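Local coordinates for protein chitooligosaccharide oxidase (Gibberella zeae, PDB 6Y0R) that oxidises the C1 hydroxyl of chitooligosaccharides to lactones with a bicovalently bound FAD, passing the electrons to molecular oxygen to give hydrogen peroxide, at residues S368-W373 against F422-G427; H94-L99 against F339-L344. All coordinates share one frame; numbering follows the deposited sequence.

Interaction 1 (S368-W373 against F422-G427); sequences SSHSWW and FNLIKG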
ATOM      1  N   SER A 368      -4.427  11.004  25.391  1.00 31.37           N
ATOM      2  CA  SER A 368      -4.396   9.530  25.191  1.00 28.36           C
ATOM      3  C   SER A 368      -3.069   8.962  25.690  1.00 26.76           C
ATOM      4  O   SER A 368      -2.021   9.575  25.439  1.00 30.22           O
ATOM      5  CB  SER A 368      -4.606   9.166  23.728  1.00 26.37           C
ATOM      6  OG  SER A 368      -4.602   7.763  23.571  1.00 27.13           O
ATOM      7  N   SER A 369      -3.089   7.805  26.360  1.00 27.79           N
ATOM      8  CA  SER A 369      -1.849   7.083  26.730  1.00 28.97           C
ATOM      9  C   SER A 369      -1.280   6.350  25.511  1.00 26.99           C
ATOM     10  O   SER A 369      -0.122   5.883  25.570  1.00 28.56           O
ATOM     11  CB  SER A 369      -2.117   6.106  27.841  1.00 29.55           C
ATOM     12  OG  SER A 369      -3.224   5.301  27.490  1.00 32.68           O
ATOM     13  N   HIS A 370      -2.052   6.269  24.427  1.00 25.23           N
ATOM     14  CA  HIS A 370      -1.656   5.471  23.234  1.00 26.51           C
ATOM     15  C   HIS A 370      -0.547   6.168  22.456  1.00 26.53           C
ATOM     16  O   HIS A 370      -0.615   7.398  22.379  1.00 26.90           O
ATOM     17  CB  HIS A 370      -2.859   5.257  22.351  1.00 26.15           C
ATOM     18  CG  HIS A 370      -3.805   4.256  22.906  1.00 30.00           C
ATOM     19  ND1 HIS A 370      -4.331   4.361  24.182  1.00 38.97           N
ATOM     20  CD2 HIS A 370      -4.367   3.167  22.358  1.00 30.36           C
ATOM     21  CE1 HIS A 370      -5.166   3.368  24.389  1.00 32.70           C
ATOM     22  NE2 HIS A 370      -5.218   2.634  23.288  1.00 36.66           N
ATOM     23  N   SER A 371       0.396   5.417  21.878  1.00 27.44           N
ATOM     24  CA  SER A 371       1.432   5.960  20.961  1.00 27.41           C
ATOM     25  C   SER A 371       0.832   5.961  19.544  1.00 26.64           C
ATOM     26  O   SER A 371       1.006   4.990  18.789  1.00 27.92           O
ATOM     27  CB  SER A 371       2.762   5.277  21.054  1.00 37.00           C
ATOM     28  OG  SER A 371       2.619   3.885  21.035  1.00 46.23           O
ATOM     29  N   TRP A 372      -0.043   6.910  19.320  1.00 23.21           N
ATOM     30  CA  TRP A 372      -0.749   7.038  18.023  1.00 20.40           C
ATOM     31  C   TRP A 372       0.017   8.011  17.124  1.00 20.65           C
ATOM     32  O   TRP A 372       0.775   8.836  17.609  1.00 20.65           O
ATOM     33  CB  TRP A 372      -2.196   7.462  18.230  1.00 20.80           C
ATOM     34  CG  TRP A 372      -2.341   8.821  18.824  1.00 21.78           C
ATOM     35  CD1 TRP A 372      -2.472   9.126  20.148  1.00 22.96           C
ATOM     36  CD2 TRP A 372      -2.373  10.075  18.123  1.00 21.19           C
ATOM     37  NE1 TRP A 372      -2.526  10.487  20.318  1.00 24.58           N
ATOM     38  CE2 TRP A 372      -2.479  11.093  19.088  1.00 23.58           C
ATOM     39  CE3 TRP A 372      -2.258  10.445  16.782  1.00 21.62           C
ATOM     40  CZ2 TRP A 372      -2.523  12.446  18.753  1.00 24.55           C
ATOM     41  CZ3 TRP A 372      -2.311  11.781  16.453  1.00 23.05           C
ATOM     42  CH2 TRP A 372      -2.412  12.771  17.420  1.00 24.00           C
ATOM     43  N   TRP A 373      -0.156   7.896  15.810  1.00 19.18           N
ATOM     44  CA  TRP A 373       0.352   8.956  14.896  1.00 17.58           C
ATOM     45  C   TRP A 373      -0.508   8.926  13.643  1.00 16.91           C
ATOM     46  O   TRP A 373      -1.251   7.950  13.419  1.00 16.90           O
ATOM     47  CB  TRP A 373       1.824   8.812  14.517  1.00 17.44           C
ATOM     48  CG  TRP A 373       2.232   7.489  13.966  1.00 18.34           C
ATOM     49  CD1 TRP A 373       2.760   6.455  14.671  1.00 22.80           C
ATOM     50  CD2 TRP A 373       2.194   7.056  12.590  1.00 18.81           C
ATOM     51  NE1 TRP A 373       3.048   5.409  13.840  1.00 21.08           N
ATOM     52  CE2 TRP A 373       2.694   5.742  12.557  1.00 19.54           C
ATOM     53  CE3 TRP A 373       1.689   7.601  11.415  1.00 21.27           C
ATOM     54  CZ2 TRP A 373       2.802   4.998  11.383  1.00 21.67           C
ATOM     55  CZ3 TRP A 373       1.753   6.855  10.248  1.00 21.17           C
ATOM     56  CH2 TRP A 373       2.286   5.558  10.242  1.00 20.89           C
ATOM     57  N   PHE A 422      -9.170   0.962  19.194  1.00 25.19           N
ATOM     58  CA  PHE A 422     -10.135   1.026  18.080  1.00 23.61           C
ATOM     59  C   PHE A 422     -10.922   2.323  18.153  1.00 23.76           C
ATOM     60  O   PHE A 422     -11.179   2.939  17.092  1.00 23.53           O
ATOM     61  CB  PHE A 422     -11.080  -0.185  18.092  1.00 23.05           C
ATOM     62  CG  PHE A 422     -10.400  -1.527  17.996  1.00 23.29           C
ATOM     63  CD1 PHE A 422      -9.438  -1.779  17.031  1.00 22.91           C
ATOM     64  CD2 PHE A 422     -10.767  -2.588  18.822  1.00 25.46           C
ATOM     65  CE1 PHE A 422      -8.831  -3.012  16.910  1.00 23.42           C
ATOM     66  CE2 PHE A 422     -10.197  -3.840  18.664  1.00 24.07           C
ATOM     67  CZ  PHE A 422      -9.197  -4.050  17.745  1.00 23.99           C
ATOM     68  N   ASN A 423     -11.410   2.702  19.352  1.00 24.44           N
ATOM     69  CA  ASN A 423     -12.277   3.899  19.457  1.00 26.91           C
ATOM     70  C   ASN A 423     -11.424   5.167  19.267  1.00 20.98           C
ATOM     71  O   ASN A 423     -11.939   6.131  18.701  1.00 22.40           O
ATOM     72  CB  ASN A 423     -13.063   3.970  20.769  1.00 30.69           C
ATOM     73  CG  ASN A 423     -14.413   4.636  20.562  1.00 41.71           C
ATOM     74  OD1 ASN A 423     -15.219   4.172  19.752  1.00 53.05           O
ATOM     75  ND2 ASN A 423     -14.677   5.716  21.278  1.00 47.81           N
ATOM     76  N   LEU A 424     -10.175   5.150  19.689  1.00 22.60           N
ATOM     77  CA  LEU A 424      -9.280   6.322  19.529  1.00 22.07           C
ATOM     78  C   LEU A 424      -9.142   6.571  18.023  1.00 22.71           C
ATOM     79  O   LEU A 424      -9.304   7.732  17.560  1.00 22.23           O
ATOM     80  CB  LEU A 424      -7.906   6.010  20.111  1.00 22.57           C
ATOM     81  CG  LEU A 424      -6.816   7.040  19.798  1.00 24.78           C
ATOM     82  CD1 LEU A 424      -7.168   8.384  20.377  1.00 25.71           C
ATOM     83  CD2 LEU A 424      -5.464   6.569  20.300  1.00 25.95           C
ATOM     84  N   ILE A 425      -8.791   5.515  17.279  1.00 20.77           N
ATOM     85  CA  ILE A 425      -8.511   5.689  15.815  1.00 21.91           C
ATOM     86  C   ILE A 425      -9.806   6.018  15.065  1.00 22.09           C
ATOM     87  O   ILE A 425      -9.789   6.860  14.115  1.00 21.61           O
ATOM     88  CB  ILE A 425      -7.794   4.440  15.285  1.00 20.06           C
ATOM     89  CG1 ILE A 425      -6.380   4.304  15.844  1.00 22.90           C
ATOM     90  CG2 ILE A 425      -7.774   4.393  13.756  1.00 20.40           C
ATOM     91  CD1 ILE A 425      -5.469   5.451  15.514  1.00 23.61           C
ATOM     92  N   LYS A 426     -10.914   5.354  15.386  1.00 20.62           N
ATOM     93  CA  LYS A 426     -12.222   5.695  14.797  1.00 22.08           C
ATOM     94  C   LYS A 426     -12.532   7.175  15.045  1.00 21.29           C
ATOM     95  O   LYS A 426     -13.032   7.859  14.157  1.00 20.53           O
ATOM     96  CB  LYS A 426     -13.320   4.813  15.382  1.00 24.41           C
ATOM     97  CG  LYS A 426     -14.681   5.037  14.749  1.00 30.68           C
ATOM     98  CD  LYS A 426     -15.723   4.019  15.171  1.00 35.74           C
ATOM     99  CE  LYS A 426     -15.919   3.990  16.671  1.00 45.78           C
ATOM    100  NZ  LYS A 426     -17.079   4.801  17.114  1.00 53.20           N
ATOM    101  N   GLY A 427     -12.266   7.658  16.254  1.00 22.42           N
ATOM    102  CA  GLY A 427     -12.601   9.049  16.606  1.00 20.55           C
ATOM    103  C   GLY A 427     -11.728  10.019  15.812  1.00 20.67           C
ATOM    104  O   GLY A 427     -12.285  11.014  15.305  1.00 21.17           O
TER

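Interaction 2 (H94-L99 against F339-L344); sequences HSYTSL and FYASSL. With FAD (flavin-adenine dinucleotide), chain B.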
ATOM      1  N   HIS A  94       3.307  -7.687   4.302  1.00 15.01           N
ATOM      2  CA  HIS A  94       3.128  -6.421   5.063  1.00 14.54           C
ATOM      3  C   HIS A  94       1.659  -6.057   5.279  1.00 14.71           C
ATOM      4  O   HIS A  94       1.439  -5.078   5.988  1.00 15.19           O
ATOM      5  CB  HIS A  94       3.911  -5.252   4.435  1.00 15.45           C
ATOM      6  CG  HIS A  94       5.227  -5.059   5.088  1.00 17.30           C
ATOM      7  ND1 HIS A  94       5.483  -4.057   6.027  1.00 18.03           N
ATOM      8  CD2 HIS A  94       6.376  -5.779   4.942  1.00 17.74           C
ATOM      9  CE1 HIS A  94       6.732  -4.242   6.474  1.00 19.00           C
ATOM     10  NE2 HIS A  94       7.289  -5.285   5.816  1.00 17.46           N
ATOM     11  N   SER A  95       0.687  -6.877   4.857  1.00 14.16           N
ATOM     12  CA  SER A  95      -0.731  -6.531   5.101  1.00 14.83           C
ATOM     13  C   SER A  95      -0.948  -6.131   6.558  1.00 15.83           C
ATOM     14  O   SER A  95      -0.701  -6.930   7.458  1.00 16.17           O
ATOM     15  CB  SER A  95      -1.667  -7.636   4.767  1.00 14.32           C
ATOM     16  OG  SER A  95      -3.006  -7.222   4.971  1.00 15.29           O
ATOM     17  N   TYR A  96      -1.561  -4.981   6.763  1.00 15.26           N
ATOM     18  CA  TYR A  96      -1.864  -4.506   8.129  1.00 14.60           C
ATOM     19  C   TYR A  96      -2.869  -5.419   8.841  1.00 15.70           C
ATOM     20  O   TYR A  96      -2.951  -5.362  10.099  1.00 15.97           O
ATOM     21  CB  TYR A  96      -2.430  -3.107   8.033  1.00 15.94           C
ATOM     22  CG  TYR A  96      -1.476  -2.013   7.656  1.00 14.32           C
ATOM     23  CD1 TYR A  96      -0.140  -2.214   7.358  1.00 16.07           C
ATOM     24  CD2 TYR A  96      -1.927  -0.709   7.731  1.00 15.31           C
ATOM     25  CE1 TYR A  96       0.728  -1.156   7.112  1.00 16.10           C
ATOM     26  CE2 TYR A  96      -1.086   0.348   7.455  1.00 14.98           C
ATOM     27  CZ  TYR A  96       0.246   0.134   7.187  1.00 17.74           C
ATOM     28  OH  TYR A  96       1.109   1.191   6.916  1.00 19.45           O
ATOM     29  N   THR A  97      -3.634  -6.196   8.079  1.00 14.62           N
ATOM     30  CA  THR A  97      -4.701  -7.072   8.630  1.00 15.58           C
ATOM     31  C   THR A  97      -4.445  -8.526   8.213  1.00 16.67           C
ATOM     32  O   THR A  97      -5.401  -9.386   8.355  1.00 15.79           O
ATOM     33  CB  THR A  97      -6.069  -6.492   8.272  1.00 15.50           C
ATOM     34  OG1 THR A  97      -6.202  -6.499   6.851  1.00 15.35           O
ATOM     35  CG2 THR A  97      -6.289  -5.127   8.887  1.00 14.26           C
ATOM     36  N   SER A  98      -3.227  -8.846   7.744  1.00 15.63           N
ATOM     37  CA  SER A  98      -2.777 -10.244   7.509  1.00 17.47           C
ATOM     38  C   SER A  98      -3.602 -10.871   6.390  1.00 17.20           C
ATOM     39  O   SER A  98      -3.883 -12.110   6.424  1.00 17.19           O
ATOM     40  CB  SER A  98      -2.827 -11.065   8.787  1.00 16.83           C
ATOM     41  OG  SER A  98      -2.164 -10.382   9.855  1.00 17.16           O
ATOM     42  N   LEU A  99      -3.992 -10.062   5.394  1.00 16.06           N
ATOM     43  CA  LEU A  99      -4.810 -10.571   4.259  1.00 17.09           C
ATOM     44  C   LEU A  99      -4.021 -11.514   3.353  1.00 18.17           C
ATOM     45  O   LEU A  99      -4.683 -12.257   2.587  1.00 17.07           O
ATOM     46  CB  LEU A  99      -5.483  -9.427   3.508  1.00 18.72           C
ATOM     47  CG  LEU A  99      -6.414  -8.551   4.370  1.00 18.74           C
ATOM     48  CD1 LEU A  99      -7.120  -7.499   3.551  1.00 20.96           C
ATOM     49  CD2 LEU A  99      -7.433  -9.377   5.119  1.00 20.59           C
ATOM     50  N   PHE A 339      -0.087  -3.600  16.066  1.00 17.11           N
ATOM     51  CA  PHE A 339      -0.769  -2.313  15.789  1.00 17.71           C
ATOM     52  C   PHE A 339      -2.154  -2.479  15.190  1.00 17.95           C
ATOM     53  O   PHE A 339      -2.585  -3.560  14.792  1.00 18.46           O
ATOM     54  CB  PHE A 339       0.128  -1.497  14.867  1.00 19.70           C
ATOM     55  CG  PHE A 339       0.204  -2.051  13.475  1.00 18.30           C
ATOM     56  CD1 PHE A 339       1.029  -3.113  13.173  1.00 19.47           C
ATOM     57  CD2 PHE A 339      -0.528  -1.472  12.444  1.00 18.58           C
ATOM     58  CE1 PHE A 339       1.166  -3.604  11.882  1.00 19.29           C
ATOM     59  CE2 PHE A 339      -0.372  -1.949  11.138  1.00 18.98           C
ATOM     60  CZ  PHE A 339       0.432  -3.034  10.869  1.00 18.87           C
ATOM     61  N   TYR A 340      -2.863  -1.370  15.204  1.00 17.32           N
ATOM     62  CA  TYR A 340      -4.129  -1.162  14.494  1.00 17.25           C
ATOM     63  C   TYR A 340      -3.978   0.118  13.660  1.00 16.89           C
ATOM     64  O   TYR A 340      -3.264   1.026  14.034  1.00 18.14           O
ATOM     65  CB  TYR A 340      -5.279  -1.036  15.480  1.00 17.04           C
ATOM     66  CG  TYR A 340      -6.581  -0.647  14.847  1.00 15.68           C
ATOM     67  CD1 TYR A 340      -7.170  -1.426  13.858  1.00 16.37           C
ATOM     68  CD2 TYR A 340      -7.199   0.551  15.174  1.00 16.51           C
ATOM     69  CE1 TYR A 340      -8.345  -1.049  13.246  1.00 16.04           C
ATOM     70  CE2 TYR A 340      -8.394   0.923  14.598  1.00 16.65           C
ATOM     71  CZ  TYR A 340      -8.956   0.146  13.596  1.00 16.79           C
ATOM     72  OH  TYR A 340     -10.133   0.540  13.034  1.00 18.43           O
ATOM     73  N   ALA A 341      -4.557   0.104  12.471  1.00 15.57           N
ATOM     74  CA  ALA A 341      -4.480   1.243  11.540  1.00 15.85           C
ATOM     75  C   ALA A 341      -5.805   1.424  10.854  1.00 16.48           C
ATOM     76  O   ALA A 341      -6.663   0.521  10.800  1.00 16.86           O
ATOM     77  CB  ALA A 341      -3.380   1.005  10.532  1.00 17.26           C
ATOM     78  N   SER A 342      -5.960   2.610  10.283  1.00 16.17           N
ATOM     79  CA  SER A 342      -7.106   2.923   9.407  1.00 16.11           C
ATOM     80  C   SER A 342      -6.620   3.992   8.431  1.00 14.91           C
ATOM     81  O   SER A 342      -5.444   4.329   8.469  1.00 16.22           O
ATOM     82  CB  SER A 342      -8.287   3.424  10.216  1.00 17.09           C
ATOM     83  OG  SER A 342      -9.444   3.570   9.451  1.00 18.07           O
ATOM     84  N   SER A 343      -7.506   4.425   7.568  1.00 15.49           N
ATOM     85  CA  SER A 343      -7.141   5.404   6.522  1.00 15.14           C
ATOM     86  C   SER A 343      -8.367   6.206   6.144  1.00 15.21           C
ATOM     87  O   SER A 343      -9.532   5.820   6.475  1.00 14.95           O
ATOM     88  CB  SER A 343      -6.498   4.753   5.301  1.00 16.04           C
ATOM     89  OG  SER A 343      -7.398   3.861   4.626  1.00 17.88           O
ATOM     90  N   LEU A 344      -8.129   7.282   5.399  1.00 16.33           N
ATOM     91  CA  LEU A 344      -9.216   8.090   4.827  1.00 16.62           C
ATOM     92  C   LEU A 344      -8.722   8.671   3.507  1.00 16.37           C
ATOM     93  O   LEU A 344      -7.749   9.415   3.541  1.00 16.55           O
ATOM     94  CB  LEU A 344      -9.578   9.183   5.840  1.00 16.66           C
ATOM     95  CG  LEU A 344     -10.588  10.219   5.358  1.00 17.57           C
ATOM     96  CD1 LEU A 344     -11.897   9.551   4.980  1.00 19.45           C
ATOM     97  CD2 LEU A 344     -10.766  11.250   6.469  1.00 20.15           C
TER
HETATM   98  PA  FAD B 501       0.930  -9.221   1.566  1.00 15.29           P
HETATM   99  O1A FAD B 501       0.427  -9.311   2.949  1.00 14.49           O
HETATM  100  O2A FAD B 501       1.810 -10.277   1.027  1.00 15.95           O
HETATM  101  O5B FAD B 501      -0.280  -9.051   0.545  1.00 15.10           O
HETATM  102  C5B FAD B 501      -1.178  -7.943   0.607  1.00 15.34           C
HETATM  103  C4B FAD B 501      -2.457  -8.289  -0.133  1.00 15.19           C
HETATM  104  O4B FAD B 501      -2.159  -8.502  -1.537  1.00 14.90           O
HETATM  105  C3B FAD B 501      -3.195  -9.575   0.293  1.00 15.69           C
HETATM  106  O3B FAD B 501      -4.595  -9.481  -0.003  1.00 16.54           O
HETATM  107  C2B FAD B 501      -2.557 -10.626  -0.605  1.00 15.29           C
HETATM  108  O2B FAD B 501      -3.319 -11.827  -0.750  1.00 16.92           O
HETATM  109  C1B FAD B 501      -2.423  -9.855  -1.890  1.00 15.21           C
HETATM  110  N9A FAD B 501      -1.357 -10.315  -2.767  1.00 16.02           N
HETATM  111  C8A FAD B 501      -0.012 -10.225  -2.520  1.00 17.98           C
HETATM  112  N7A FAD B 501       0.719 -10.734  -3.504  1.00 16.51           N
HETATM  113  C5A FAD B 501      -0.212 -11.185  -4.433  1.00 16.67           C
HETATM  114  C6A FAD B 501      -0.073 -11.824  -5.679  1.00 18.16           C
HETATM  115  N6A FAD B 501       1.127 -12.076  -6.209  1.00 16.83           N
HETATM  116  N1A FAD B 501      -1.201 -12.181  -6.355  1.00 17.47           N
HETATM  117  C2A FAD B 501      -2.384 -11.919  -5.764  1.00 19.80           C
HETATM  118  N3A FAD B 501      -2.636 -11.299  -4.607  1.00 18.07           N
HETATM  119  C4A FAD B 501      -1.498 -10.955  -3.975  1.00 17.24           C
HETATM  120  N1  FAD B 501       1.939   1.501   1.356  1.00 15.81           N
HETATM  121  C2  FAD B 501       2.092   2.551   0.537  1.00 16.63           C
HETATM  122  O2  FAD B 501       1.263   2.759  -0.422  1.00 15.60           O
HETATM  123  N3  FAD B 501       3.161   3.384   0.702  1.00 16.96           N
HETATM  124  C4  FAD B 501       4.117   3.219   1.692  1.00 18.66           C
HETATM  125  O4  FAD B 501       5.075   4.005   1.781  1.00 19.77           O
HETATM  126  C4X FAD B 501       3.984   2.111   2.564  1.00 19.26           C
HETATM  127  N5  FAD B 501       4.918   1.889   3.491  1.00 20.21           N
HETATM  128  C5X FAD B 501       4.827   0.729   4.229  1.00 18.99           C
HETATM  129  C6  FAD B 501       5.846   0.426   5.171  1.00 18.63           C
HETATM  130  C7  FAD B 501       5.778  -0.719   5.947  1.00 17.73           C
HETATM  131  C7M FAD B 501       6.854  -1.022   6.972  1.00 18.86           C
HETATM  132  C8  FAD B 501       4.682  -1.657   5.752  1.00 16.24           C
HETATM  133  C8M FAD B 501       4.597  -2.988   6.471  1.00 17.24           C
HETATM  134  C9  FAD B 501       3.660  -1.315   4.842  1.00 18.27           C
HETATM  135  C9A FAD B 501       3.713  -0.137   4.085  1.00 17.85           C
HETATM  136  N10 FAD B 501       2.707   0.165   3.151  1.00 17.13           N
HETATM  137  C10 FAD B 501       2.825   1.289   2.325  1.00 17.39           C
HETATM  138  C1' FAD B 501       1.524  -0.685   2.987  1.00 16.50           C
HETATM  139  C2' FAD B 501       1.732  -1.720   1.879  1.00 16.12           C
HETATM  140  O2' FAD B 501       1.609  -1.113   0.591  1.00 14.90           O
HETATM  141  C3' FAD B 501       0.690  -2.795   2.051  1.00 17.02           C
HETATM  142  O3' FAD B 501       0.919  -3.367   3.360  1.00 15.69           O
HETATM  143  C4' FAD B 501       0.818  -3.838   0.939  1.00 18.13           C
HETATM  144  O4' FAD B 501      -0.439  -4.486   0.675  1.00 19.36           O
HETATM  145  C5' FAD B 501       1.854  -4.853   1.329  1.00 15.21           C
HETATM  146  O5' FAD B 501       2.149  -5.739   0.232  1.00 15.69           O
HETATM  147  P   FAD B 501       2.838  -7.123   0.580  1.00 14.90           P
HETATM  148  O1P FAD B 501       3.064  -7.863  -0.685  1.00 15.18           O
HETATM  149  O2P FAD B 501       3.995  -6.953   1.494  1.00 15.29           O
HETATM  150  O3P FAD B 501       1.691  -7.802   1.502  1.00 15.28           O

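Interaction 1 (S368-W373 against F422-G427)
Leu424 reaches out of its helix to Ser368, His370 and Trp372, and a single methyl, CD2, makes the nearest contact with all three. From CB the chain runs with CG anti to the backbone N (chi1 170°), which extends the isobutyl group away from the helix. At CG it forks. The CD1 branch passes only loosely by the Ser368 hydroxyl, with Leu424 CD1 4.1 Å from Ser368 OG. The other branch does the packing: Leu424 CD2 lies 3.6 Å from His370 CB and equally far from Ser368 OG, while the Trp372 indole, lying roughly perpendicular to the leucine side chain, brings CD1 to 3.9 Å from Leu424 CD2. The segment 368-373 leads from helix 351-367 into strand 371-378 of the seven-stranded antiparallel sheet, and helix 420-433 packs beside this entry. Ser368 suits the bend because its hydroxyl closes an ST turn, His370 N donating to Ser368 OG at 3.1 Å with an angle of 157°; the oxygen is thus engaged by the backbone although a methyl rests against it. The buried Trp372 meets that methyl obliquely with its CB, CG and CD1, and the one polar atom of its side chain, NE1, donates to Gly365 O. Leucine suits its place because its forked end lets one methyl reach all three residues. Beside it, Ile425 turns to strands 403-411 and 338-346.

Interaction 2 (H94-L99 against F339-L344)
Tyr96 and Phe339 meet through contrasting first torsions: the tyrosine CG stands anti to its carbonyl carbon (chi1 -71°), whereas that of Phe339 sits between backbone N and carbonyl carbon (chi1 71°), carrying its ring off the strand to the tyrosine. The result is a T-shaped pair, with the edge of Phe339 directed at the face of Tyr96, planes at 88° and centroids 5.1 Å apart. Phe339 presents CE2 and CZ; CE2 lies over the tyrosine face toward the rim, and Phe339 CZ is 3.7 Å from Tyr96 CD1. On the same side of the ring plane, Ala341 CB approaches obliquely to 3.6 Å from Tyr96 CD2, a place where a short methyl lets the strand come close. The strand belongs to the antiparallel sheet beside the flavin, while 94-99 is a loop of the FAD-binding PCMH-type domain, so the pair joins the two parts of the fold at the cofactor. From the opposite side of its plane Tyr96 obliquely touches the isoalloxazine, its CE1 standing 3.7 Å from FAD C9, and its hydroxyl is hydrogen-bonded to Gln406 NE2 on strand 403-411, which helps fix the ring's position. His94 forms one of the flavin's covalent links: His94 ND1 is bonded to FAD C8M at 1.5 Å, the methyl carbon lying near the imidazole plane. Its other ring nitrogen, NE2, is hydrogen-bonded to the hydroxyl of Tyr333. Backbone amides grip the pyrophosphate, His94 N donating to FAD O2P at 3.0 Å and Ser95 N to FAD O1A at 3.1 Å. Ser95 opens a type I turn that ends at Ser98, and its short hydroxyl folds back on the loop: OG accepts from Leu99 N and, weakly, from Thr97 N.

How the interactions relate
Both contacts reach the seven-stranded antiparallel sheet, their centres about 14 Å apart. Interaction 2 meets it on strand 338-346, at an outermost position, and interaction 1 at the start of strand 371-378; strand 403-411 lies between the two. Helix 420-433 bridges them: Ile425 CG2 packs 3.6 Å from Tyr340 CE2, and Phe422 sets its ring edge-to-face with that of Tyr340. In sequence, both segments of interaction 2 precede those of interaction 1, and helix 351-367 links strand 338-346 to 368-373. The sheet thus receives the flavin-bearing loop through Phe339 and Ala341, while Tyr340 and Ser342 point away from that loop and meet the helix, whose next-door Leu424 faces 368-373, farther from the cofactor.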